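Local coordinates for glycosyl hydrolase, family 38 (Enterococcus faecalis, PDB 5KBP), which probably hydrolyses alpha-mannosidic linkages in carbohydrates, at residues Ser287-Asn298 / Ser703-His714. Sequence-based numbering, arbitrary orientation.
Sequences SQETDGWYTLAN and SDTWENPTNPQH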
ATOM      1  N   SER A 287      30.232   1.922 -16.199  1.00 70.55           N
ATOM      2  CA  SER A 287      30.601   3.193 -16.824  1.00 66.39           C
ATOM      3  C   SER A 287      31.903   3.737 -16.241  1.00 65.28           C
ATOM      4  O   SER A 287      32.023   4.928 -15.942  1.00 56.42           O
ATOM      5  CB  SER A 287      29.474   4.223 -16.694  1.00 65.32           C
ATOM      6  OG  SER A 287      28.253   3.711 -17.199  1.00 63.42           O
ATOM      7  N   GLN A 288      32.890   2.851 -16.076  1.00 72.05           N
ATOM      8  CA  GLN A 288      34.148   3.249 -15.452  1.00 70.72           C
ATOM      9  C   GLN A 288      34.913   4.255 -16.303  1.00 66.58           C
ATOM     10  O   GLN A 288      35.585   5.138 -15.758  1.00 61.15           O
ATOM     11  CB  GLN A 288      35.021   2.021 -15.185  1.00 80.26           C
ATOM     12  CG  GLN A 288      34.431   1.016 -14.205  1.00 84.02           C
ATOM     13  CD  GLN A 288      33.506   0.014 -14.869  1.00 86.17           C
ATOM     14  OE1 GLN A 288      33.077   0.204 -16.008  1.00 82.25           O
ATOM     15  NE2 GLN A 288      33.200  -1.066 -14.160  1.00 91.27           N
ATOM     16  N   GLU A 289      34.825   4.143 -17.629  1.00 74.20           N
ATOM     17  CA  GLU A 289      35.585   4.992 -18.539  1.00 76.78           C
ATOM     18  C   GLU A 289      34.767   6.167 -19.065  1.00 68.12           C
ATOM     19  O   GLU A 289      35.022   6.655 -20.171  1.00 70.47           O
ATOM     20  CB  GLU A 289      36.137   4.160 -19.696  1.00 80.16           C
ATOM     21  CG  GLU A 289      37.097   3.067 -19.256  1.00 87.82           C
ATOM     22  CD  GLU A 289      37.636   2.258 -20.418  1.00102.74           C
ATOM     23  OE1 GLU A 289      37.107   2.397 -21.540  1.00106.83           O
ATOM     24  OE2 GLU A 289      38.594   1.484 -20.208  1.00106.39           O
ATOM     25  N   THR A 290      33.791   6.633 -18.295  1.00 62.20           N
ATOM     26  CA  THR A 290      33.013   7.819 -18.619  1.00 56.79           C
ATOM     27  C   THR A 290      33.459   8.972 -17.727  1.00 61.38           C
ATOM     28  O   THR A 290      34.390   8.846 -16.927  1.00 58.26           O
ATOM     29  CB  THR A 290      31.516   7.542 -18.460  1.00 57.77           C
ATOM     30  OG1 THR A 290      31.223   7.266 -17.084  1.00 58.24           O
ATOM     31  CG2 THR A 290      31.105   6.346 -19.306  1.00 52.79           C
ATOM     32  N   ASP A 291      32.784  10.115 -17.866  1.00 71.19           N
ATOM     33  CA  ASP A 291      33.112  11.262 -17.029  1.00 79.05           C
ATOM     34  C   ASP A 291      32.674  11.078 -15.581  1.00 72.71           C
ATOM     35  O   ASP A 291      33.053  11.891 -14.730  1.00 67.65           O
ATOM     36  CB  ASP A 291      32.493  12.538 -17.609  1.00 85.24           C
ATOM     37  CG  ASP A 291      31.023  12.377 -17.950  1.00 93.03           C
ATOM     38  OD1 ASP A 291      30.293  11.706 -17.189  1.00 95.52           O
ATOM     39  OD2 ASP A 291      30.594  12.927 -18.985  1.00 95.70           O
ATOM     40  N   GLY A 292      31.892  10.041 -15.282  1.00 67.30           N
ATOM     41  CA  GLY A 292      31.477   9.751 -13.926  1.00 63.39           C
ATOM     42  C   GLY A 292      30.350  10.606 -13.389  1.00 61.15           C
ATOM     43  O   GLY A 292      29.982  10.446 -12.218  1.00 59.49           O
ATOM     44  N   TRP A 293      29.790  11.504 -14.200  1.00 53.56           N
ATOM     45  CA  TRP A 293      28.713  12.375 -13.749  1.00 56.98           C
ATOM     46  C   TRP A 293      27.340  11.728 -13.833  1.00 53.34           C
ATOM     47  O   TRP A 293      26.435  12.137 -13.096  1.00 50.49           O
ATOM     48  CB  TRP A 293      28.698  13.675 -14.562  1.00 59.23           C
ATOM     49  CG  TRP A 293      29.882  14.550 -14.312  1.00 66.98           C
ATOM     50  CD1 TRP A 293      30.883  14.846 -15.190  1.00 68.72           C
ATOM     51  CD2 TRP A 293      30.190  15.246 -13.100  1.00 66.49           C
ATOM     52  NE1 TRP A 293      31.794  15.689 -14.601  1.00 71.31           N
ATOM     53  CE2 TRP A 293      31.392  15.949 -13.315  1.00 69.93           C
ATOM     54  CE3 TRP A 293      29.565  15.344 -11.853  1.00 62.68           C
ATOM     55  CZ2 TRP A 293      31.980  16.737 -12.331  1.00 65.87           C
ATOM     56  CZ3 TRP A 293      30.151  16.126 -10.879  1.00 58.89           C
ATOM     57  CH2 TRP A 293      31.344  16.814 -11.123  1.00 60.03           C
ATOM     58  N   TYR A 294      27.156  10.742 -14.705  1.00 55.67           N
ATOM     59  CA  TYR A 294      25.848  10.137 -14.921  1.00 62.87           C
ATOM     60  C   TYR A 294      25.919   8.623 -14.797  1.00 64.14           C
ATOM     61  O   TYR A 294      25.307   7.885 -15.574  1.00 59.22           O
ATOM     62  CB  TYR A 294      25.276  10.555 -16.272  1.00 68.72           C
ATOM     63  CG  TYR A 294      25.124  12.052 -16.395  1.00 70.46           C
ATOM     64  CD1 TYR A 294      24.017  12.703 -15.865  1.00 71.50           C
ATOM     65  CD2 TYR A 294      26.097  12.818 -17.022  1.00 74.29           C
ATOM     66  CE1 TYR A 294      23.879  14.074 -15.966  1.00 75.50           C
ATOM     67  CE2 TYR A 294      25.968  14.189 -17.127  1.00 77.67           C
ATOM     68  CZ  TYR A 294      24.857  14.813 -16.597  1.00 78.74           C
ATOM     69  OH  TYR A 294      24.723  16.178 -16.700  1.00 79.38           O
ATOM     70  N   THR A 295      26.673   8.138 -13.807  1.00 74.01           N
ATOM     71  CA  THR A 295      26.620   6.723 -13.454  1.00 64.71           C
ATOM     72  C   THR A 295      25.291   6.369 -12.800  1.00 53.83           C
ATOM     73  O   THR A 295      24.819   5.232 -12.923  1.00 50.58           O
ATOM     74  CB  THR A 295      27.782   6.375 -12.518  1.00 67.89           C
ATOM     75  OG1 THR A 295      29.024   6.725 -13.142  1.00 72.41           O
ATOM     76  CG2 THR A 295      27.797   4.888 -12.189  1.00 79.23           C
ATOM     77  N   LEU A 296      24.669   7.338 -12.123  1.00 55.64           N
ATOM     78  CA  LEU A 296      23.470   7.142 -11.311  1.00 57.48           C
ATOM     79  C   LEU A 296      23.721   6.181 -10.155  1.00 54.02           C
ATOM     80  O   LEU A 296      22.785   5.559  -9.644  1.00 58.08           O
ATOM     81  CB  LEU A 296      22.282   6.670 -12.160  1.00 58.67           C
ATOM     82  CG  LEU A 296      22.019   7.504 -13.416  1.00 61.23           C
ATOM     83  CD1 LEU A 296      20.777   7.015 -14.143  1.00 54.92           C
ATOM     84  CD2 LEU A 296      21.897   8.982 -13.070  1.00 66.06           C
ATOM     85  N   ALA A 297      24.979   6.059  -9.726  1.00 47.64           N
ATOM     86  CA  ALA A 297      25.307   5.154  -8.629  1.00 49.82           C
ATOM     87  C   ALA A 297      24.766   5.658  -7.299  1.00 51.21           C
ATOM     88  O   ALA A 297      24.551   4.860  -6.379  1.00 62.39           O
ATOM     89  CB  ALA A 297      26.818   4.960  -8.535  1.00 50.61           C
ATOM     90  N   ASN A 298      24.537   6.968  -7.174  1.00 48.05           N
ATOM     91  CA  ASN A 298      24.002   7.530  -5.938  1.00 46.47           C
ATOM     92  C   ASN A 298      22.553   7.136  -5.680  1.00 45.79           C
ATOM     93  O   ASN A 298      22.002   7.522  -4.644  1.00 50.73           O
ATOM     94  CB  ASN A 298      24.136   9.054  -5.952  1.00 46.67           C
ATOM     95  CG  ASN A 298      25.578   9.506  -5.890  1.00 52.15           C
ATOM     96  OD1 ASN A 298      26.041  10.263  -6.742  1.00 53.17           O
ATOM     97  ND2 ASN A 298      26.302   9.034  -4.882  1.00 49.89           N
ATOM     98  N   SER A 703      39.804   6.554 -13.484  1.00 88.83           N
ATOM     99  CA  SER A 703      40.154   6.596 -14.898  1.00 91.71           C
ATOM    100  C   SER A 703      40.397   8.034 -15.363  1.00 91.49           C
ATOM    101  O   SER A 703      40.098   9.008 -14.668  1.00 91.27           O
ATOM    102  CB  SER A 703      39.056   5.950 -15.744  1.00 88.69           C
ATOM    103  OG  SER A 703      37.876   6.734 -15.737  1.00 89.31           O
ATOM    104  N   ASP A 704      40.941   8.153 -16.576  1.00 89.93           N
ATOM    105  CA  ASP A 704      41.353   9.455 -17.091  1.00 93.66           C
ATOM    106  C   ASP A 704      40.163  10.296 -17.535  1.00 95.78           C
ATOM    107  O   ASP A 704      40.131  11.507 -17.290  1.00100.91           O
ATOM    108  CB  ASP A 704      42.336   9.271 -18.248  1.00 98.93           C
ATOM    109  CG  ASP A 704      43.499   8.367 -17.885  1.00101.22           C
ATOM    110  OD1 ASP A 704      43.266   7.347 -17.201  1.00 98.81           O
ATOM    111  OD2 ASP A 704      44.642   8.677 -18.279  1.00101.80           O
ATOM    112  N   THR A 705      39.178   9.676 -18.191  1.00 86.81           N
ATOM    113  CA  THR A 705      37.995  10.407 -18.635  1.00 86.13           C
ATOM    114  C   THR A 705      37.142  10.886 -17.468  1.00 77.75           C
ATOM    115  O   THR A 705      36.317  11.790 -17.642  1.00 73.52           O
ATOM    116  CB  THR A 705      37.149   9.528 -19.559  1.00 89.41           C
ATOM    117  OG1 THR A 705      38.007   8.717 -20.370  1.00 95.30           O
ATOM    118  CG2 THR A 705      36.272  10.383 -20.464  1.00 86.48           C
ATOM    119  N   TRP A 706      37.338  10.312 -16.285  1.00 69.68           N
ATOM    120  CA  TRP A 706      36.479  10.587 -15.142  1.00 68.70           C
ATOM    121  C   TRP A 706      36.692  12.008 -14.629  1.00 71.44           C
ATOM    122  O   TRP A 706      37.830  12.462 -14.476  1.00 70.14           O
ATOM    123  CB  TRP A 706      36.773   9.568 -14.044  1.00 67.02           C
ATOM    124  CG  TRP A 706      35.827   9.570 -12.891  1.00 65.24           C
ATOM    125  CD1 TRP A 706      35.803  10.451 -11.851  1.00 60.66           C
ATOM    126  CD2 TRP A 706      34.787   8.618 -12.636  1.00 66.87           C
ATOM    127  NE1 TRP A 706      34.801  10.117 -10.972  1.00 64.64           N
ATOM    128  CE2 TRP A 706      34.162   8.995 -11.432  1.00 69.13           C
ATOM    129  CE3 TRP A 706      34.318   7.490 -13.316  1.00 62.47           C
ATOM    130  CZ2 TRP A 706      33.094   8.284 -10.891  1.00 64.05           C
ATOM    131  CZ3 TRP A 706      33.257   6.784 -12.777  1.00 61.81           C
ATOM    132  CH2 TRP A 706      32.657   7.184 -11.577  1.00 59.86           C
ATOM    133  N   GLU A 707      35.587  12.707 -14.359  1.00 68.11           N
ATOM    134  CA  GLU A 707      35.631  14.077 -13.868  1.00 67.04           C
ATOM    135  C   GLU A 707      34.884  14.286 -12.558  1.00 64.88           C
ATOM    136  O   GLU A 707      35.003  15.365 -11.967  1.00 65.24           O
ATOM    137  CB  GLU A 707      35.062  15.040 -14.923  1.00 72.37           C
ATOM    138  CG  GLU A 707      35.735  14.945 -16.282  1.00 82.10           C
ATOM    139  CD  GLU A 707      35.002  15.730 -17.351  1.00 86.29           C
ATOM    140  OE1 GLU A 707      34.030  16.436 -17.011  1.00 84.58           O
ATOM    141  OE2 GLU A 707      35.395  15.638 -18.533  1.00 88.58           O
ATOM    142  N   ASN A 708      34.125  13.302 -12.093  1.00 63.02           N
ATOM    143  CA  ASN A 708      33.408  13.437 -10.830  1.00 65.42           C
ATOM    144  C   ASN A 708      34.400  13.414  -9.672  1.00 66.37           C
ATOM    145  O   ASN A 708      35.231  12.502  -9.596  1.00 76.73           O
ATOM    146  CB  ASN A 708      32.387  12.306 -10.692  1.00 62.87           C
ATOM    147  CG  ASN A 708      31.375  12.547  -9.584  1.00 64.23           C
ATOM    148  OD1 ASN A 708      31.716  13.008  -8.495  1.00 68.77           O
ATOM    149  ND2 ASN A 708      30.118  12.222  -9.859  1.00 55.75           N
ATOM    150  N   PRO A 709      34.356  14.390  -8.759  1.00 61.08           N
ATOM    151  CA  PRO A 709      35.270  14.362  -7.605  1.00 61.47           C
ATOM    152  C   PRO A 709      35.005  13.217  -6.641  1.00 69.45           C
ATOM    153  O   PRO A 709      35.843  12.966  -5.764  1.00 73.73           O
ATOM    154  CB  PRO A 709      35.032  15.721  -6.934  1.00 57.84           C
ATOM    155  CG  PRO A 709      33.646  16.102  -7.352  1.00 57.23           C
ATOM    156  CD  PRO A 709      33.499  15.588  -8.753  1.00 57.50           C
ATOM    157  N   THR A 710      33.878  12.522  -6.768  1.00 60.11           N
ATOM    158  CA  THR A 710      33.579  11.354  -5.958  1.00 60.08           C
ATOM    159  C   THR A 710      33.500  10.122  -6.849  1.00 59.73           C
ATOM    160  O   THR A 710      33.349  10.218  -8.071  1.00 53.82           O
ATOM    161  CB  THR A 710      32.261  11.521  -5.186  1.00 59.86           C
ATOM    162  OG1 THR A 710      31.175  11.648  -6.113  1.00 54.92           O
ATOM    163  CG2 THR A 710      32.313  12.755  -4.298  1.00 55.51           C
ATOM    164  N   ASN A 711      33.605   8.954  -6.220  1.00 65.60           N
ATOM    165  CA  ASN A 711      33.509   7.667  -6.906  1.00 61.37           C
ATOM    166  C   ASN A 711      32.585   6.752  -6.110  1.00 57.23           C
ATOM    167  O   ASN A 711      33.037   5.798  -5.466  1.00 58.14           O
ATOM    168  CB  ASN A 711      34.893   7.040  -7.085  1.00 62.88           C
ATOM    169  CG  ASN A 711      34.856   5.762  -7.897  1.00 57.86           C
ATOM    170  OD1 ASN A 711      33.943   5.545  -8.695  1.00 57.03           O
ATOM    171  ND2 ASN A 711      35.850   4.905  -7.699  1.00 58.48           N
ATOM    172  N   PRO A 712      31.279   7.019  -6.132  1.00 58.41           N
ATOM    173  CA  PRO A 712      30.346   6.169  -5.379  1.00 54.20           C
ATOM    174  C   PRO A 712      30.156   4.825  -6.067  1.00 54.42           C
ATOM    175  O   PRO A 712      29.896   4.758  -7.271  1.00 54.50           O
ATOM    176  CB  PRO A 712      29.052   6.989  -5.365  1.00 49.83           C
ATOM    177  CG  PRO A 712      29.128   7.811  -6.606  1.00 50.01           C
ATOM    178  CD  PRO A 712      30.588   8.127  -6.814  1.00 52.01           C
ATOM    179  N   GLN A 713      30.286   3.753  -5.292  1.00 56.56           N
ATOM    180  CA  GLN A 713      30.168   2.395  -5.796  1.00 52.65           C
ATOM    181  C   GLN A 713      29.045   1.661  -5.076  1.00 56.10           C
ATOM    182  O   GLN A 713      28.658   2.016  -3.958  1.00 59.10           O
ATOM    183  CB  GLN A 713      31.485   1.627  -5.626  1.00 50.84           C
ATOM    184  CG  GLN A 713      32.630   2.154  -6.468  1.00 55.20           C
ATOM    185  CD  GLN A 713      32.446   1.866  -7.943  1.00 66.00           C
ATOM    186  OE1 GLN A 713      31.721   0.946  -8.324  1.00 65.31           O
ATOM    187  NE2 GLN A 713      33.105   2.653  -8.784  1.00 67.92           N
ATOM    188  N   HIS A 714      28.528   0.624  -5.730  1.00 54.35           N
ATOM    189  CA  HIS A 714      27.490  -0.217  -5.153  1.00 47.36           C
ATOM    190  C   HIS A 714      28.118  -1.343  -4.344  1.00 51.89           C
ATOM    191  O   HIS A 714      29.128  -1.926  -4.747  1.00 53.11           O
ATOM    192  CB  HIS A 714      26.597  -0.812  -6.244  1.00 53.53           C
ATOM    193  CG  HIS A 714      25.997   0.204  -7.164  1.00 76.84           C
ATOM    194  ND1 HIS A 714      26.684   0.742  -8.231  1.00 84.68           N
ATOM    195  CD2 HIS A 714      24.767   0.773  -7.183  1.00 82.80           C
ATOM    196  CE1 HIS A 714      25.905   1.602  -8.865  1.00 87.44           C
ATOM    197  NE2 HIS A 714      24.738   1.639  -8.249  1.00 84.59           N
TER
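Gly292 and Trp706 illustrate how a glycine brings its backbone against an aromatic face: Gly292 CA stands 3.4 Å from the centroid of the Trp706 six-membered ring, almost exactly on its normal, a CH-pi contact made directly by the backbone carbon. CG of Trp706 is anti to its own backbone N (chi1 -170°), which turns the indole beneath the glycine, while NE1 bonds in the ring plane to Thr710 O and helps hold the ring's rotation. Trp293, next in sequence to Gly292, offers its own ring to the 703-714 segment. Asn708 CA sits over one face of the Trp293 six-membered ring, Pro709 CD closes on Trp293 CH2 at 3.4 Å, and Trp293 NE1 makes a weak bond to Glu707 OE1 at the ring edge. Asn708 ND2 donates to Gly292 O over 3.0 Å from above the carbonyl plane, and Asn708 OD1 takes Thr710 N in an Asx turn. Glu707 N reaches Asp291 O in a nearly straight 2.7 Å bond; Ser703 OG grips Gln288 O at 2.8 Å. Farther along, Ala297 CB packs on Pro712, while Asn298 ND2 bonds to Glu737. The contact thus ties the loop between strand 280-282 and helix 304-332 to the approach to strand 713-714, which pairs antiparallel with strand 737-740.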